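Local coordinates for protein L-talarate/Galactarate Dehydratase (Salmonella typhimurium, PDB 2PP0) that dehydrates both L-talarate and galactarate to 5-keto-4-deoxy-D-glucarate and also epimerizes L-talarate to galactarate, using one magnesium ion per subunit, at residues K32-F37 with Q383-T388. Sequence-based numbering, arbitrary orientation.
Sequences KLSLAF and QARRWT
A36 and T388 form an antiparallel, non-hydrogen-bonded pair, their CA atoms 3.9 Å apart. Here the chain leaves helix 382-386, turns at W387 and enters strand 388-395. This C-terminal strand lies beside 28-40 in the antiparallel sheet of the enolase-superfamily capping domain. One direct hydrogen bond joins the segments: F37 N gives its hydrogen to W387 O at 3.0 Å. The W387 ring turns a face to F37 O, which sits 3.4 Å above the ring plane, toward the rim. A36 and T388 point to the same face of the sheet. T388 CG2, anti to the backbone N, rests 4.0 Å from S34 CB. That rotation leaves T388 OG1 donating back to A384 O at 2.8 Å, which ties the first strand residue to the helix end. One water bridges S34 OG, R385 NH1 and T388 OG1. It accepts from R385 at the guanidinium edge, in plane, and donates to T388. The R385 chain bends at chi2 (-57°), and its end comes back toward strand 28-40. K32 NZ comes within 3.5 Å of R385 NH1, but R385 NH1 also forms a salt bridge with E66 OE2 on strand 57-69. That carboxylate probably offsets the closeness of the two positive charges and, with the water, helps hold the R385 end against the strand.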
loop_
_atom_site.group_PDB
_atom_site.type_symbol
_atom_site.label_atom_id
_atom_site.label_comp_id
_atom_site.label_asym_id
_atom_site.label_seq_id
_atom_site.Cartn_x
_atom_site.Cartn_y
_atom_site.Cartn_z
ATOM N N LYS B 32 -21.922 12.988 8.382
ATOM C CA LYS B 32 -22.453 13.164 9.728
ATOM C C LYS B 32 -21.418 12.743 10.762
ATOM O O LYS B 32 -20.924 11.615 10.735
ATOM C CB LYS B 32 -23.717 12.337 9.954
ATOM C CG LYS B 32 -24.287 12.516 11.355
ATOM C CD LYS B 32 -25.502 11.640 11.586
ATOM C CE LYS B 32 -26.044 11.837 12.986
ATOM N NZ LYS B 32 -27.144 10.891 13.277
ATOM N N LEU B 33 -21.094 13.655 11.674
ATOM C CA LEU B 33 -20.125 13.366 12.723
ATOM C C LEU B 33 -20.855 13.266 14.050
ATOM O O LEU B 33 -21.811 14.003 14.298
ATOM C CB LEU B 33 -19.075 14.477 12.797
ATOM C CG LEU B 33 -18.323 14.808 11.502
ATOM C CD1 LEU B 33 -17.365 15.961 11.757
ATOM C CD2 LEU B 33 -17.566 13.581 11.003
ATOM N N SER B 34 -20.412 12.348 14.898
ATOM C CA SER B 34 -21.028 12.165 16.202
ATOM C C SER B 34 -19.986 12.006 17.299
ATOM O O SER B 34 -18.917 11.429 17.078
ATOM C CB SER B 34 -21.928 10.923 16.202
ATOM O OG SER B 34 -23.005 11.057 15.291
ATOM N N LEU B 35 -20.295 12.547 18.474
ATOM C CA LEU B 35 -19.426 12.416 19.633
ATOM C C LEU B 35 -20.268 11.679 20.655
ATOM O O LEU B 35 -21.272 12.206 21.140
ATOM C CB LEU B 35 -19.011 13.777 20.200
ATOM C CG LEU B 35 -18.253 13.665 21.532
ATOM C CD1 LEU B 35 -17.019 12.788 21.341
ATOM C CD2 LEU B 35 -17.857 15.057 22.046
ATOM N N ALA B 36 -19.873 10.454 20.970
ATOM C CA ALA B 36 -20.612 9.655 21.933
ATOM C C ALA B 36 -19.699 9.237 23.067
ATOM O O ALA B 36 -18.477 9.286 22.941
ATOM C CB ALA B 36 -21.197 8.418 21.248
ATOM N N PHE B 37 -20.296 8.831 24.180
ATOM C CA PHE B 37 -19.521 8.381 25.317
ATOM C C PHE B 37 -19.980 7.010 25.778
ATOM O O PHE B 37 -21.146 6.800 26.123
ATOM C CB PHE B 37 -19.604 9.401 26.452
ATOM C CG PHE B 37 -18.748 10.613 26.223
ATOM C CD1 PHE B 37 -17.391 10.590 26.533
ATOM C CD2 PHE B 37 -19.283 11.759 25.644
ATOM C CE1 PHE B 37 -16.582 11.689 26.268
ATOM C CE2 PHE B 37 -18.479 12.865 25.373
ATOM C CZ PHE B 37 -17.128 12.828 25.685
ATOM N N GLN B 383 -28.125 1.851 20.493
ATOM C CA GLN B 383 -27.418 2.247 21.705
ATOM C C GLN B 383 -26.341 3.302 21.426
ATOM O O GLN B 383 -26.082 4.169 22.265
ATOM C CB GLN B 383 -26.772 1.028 22.363
ATOM C CG GLN B 383 -26.154 1.333 23.716
ATOM C CD GLN B 383 -27.180 1.841 24.711
ATOM O OE1 GLN B 383 -28.129 1.137 25.047
ATOM N NE2 GLN B 383 -26.996 3.072 25.183
ATOM N N ALA B 384 -25.711 3.220 20.253
ATOM C CA ALA B 384 -24.679 4.176 19.867
ATOM C C ALA B 384 -25.320 5.549 19.702
ATOM O O ALA B 384 -24.690 6.577 19.957
ATOM C CB ALA B 384 -24.014 3.745 18.559
ATOM N N ARG B 385 -26.577 5.562 19.271
ATOM C CA ARG B 385 -27.292 6.818 19.088
ATOM C C ARG B 385 -27.669 7.356 20.462
ATOM O O ARG B 385 -27.571 8.553 20.714
ATOM C CB ARG B 385 -28.552 6.600 18.248
ATOM C CG ARG B 385 -28.294 5.941 16.894
ATOM C CD ARG B 385 -27.302 6.739 16.052
ATOM N NE ARG B 385 -27.251 6.247 14.679
ATOM C CZ ARG B 385 -26.480 6.756 13.721
ATOM N NH1 ARG B 385 -25.673 7.781 13.974
ATOM N NH2 ARG B 385 -26.529 6.244 12.498
ATOM N N ARG B 386 -28.098 6.459 21.346
ATOM C CA ARG B 386 -28.476 6.839 22.702
ATOM C C ARG B 386 -27.286 7.472 23.419
ATOM O O ARG B 386 -27.455 8.390 24.217
ATOM C CB ARG B 386 -28.935 5.617 23.506
ATOM C CG ARG B 386 -30.435 5.332 23.497
ATOM C CD ARG B 386 -30.746 4.218 24.501
ATOM N NE ARG B 386 -30.124 4.484 25.805
ATOM C CZ ARG B 386 -30.042 3.601 26.798
ATOM N NH1 ARG B 386 -30.544 2.380 26.645
ATOM N NH2 ARG B 386 -29.446 3.928 27.942
ATOM N N TRP B 387 -26.086 6.973 23.138
ATOM C CA TRP B 387 -24.881 7.491 23.776
ATOM C C TRP B 387 -24.258 8.701 23.092
ATOM O O TRP B 387 -23.224 9.201 23.533
ATOM C CB TRP B 387 -23.829 6.389 23.895
ATOM C CG TRP B 387 -24.115 5.396 24.980
ATOM C CD1 TRP B 387 -24.806 5.622 26.134
ATOM C CD2 TRP B 387 -23.657 4.040 25.045
ATOM N NE1 TRP B 387 -24.803 4.495 26.917
ATOM C CE2 TRP B 387 -24.105 3.509 26.274
ATOM C CE3 TRP B 387 -22.908 3.224 24.187
ATOM C CZ2 TRP B 387 -23.829 2.196 26.668
ATOM C CZ3 TRP B 387 -22.634 1.919 24.578
ATOM C CH2 TRP B 387 -23.093 1.419 25.809
ATOM N N THR B 388 -24.874 9.172 22.015
ATOM C CA THR B 388 -24.355 10.334 21.305
ATOM C C THR B 388 -24.732 11.605 22.066
ATOM O O THR B 388 -25.902 11.811 22.396
ATOM C CB THR B 388 -24.925 10.408 19.876
ATOM O OG1 THR B 388 -24.450 9.289 19.115
ATOM C CG2 THR B 388 -24.505 11.695 19.195
HETATM O O HOH W 1 -24.865 9.266 16.263
#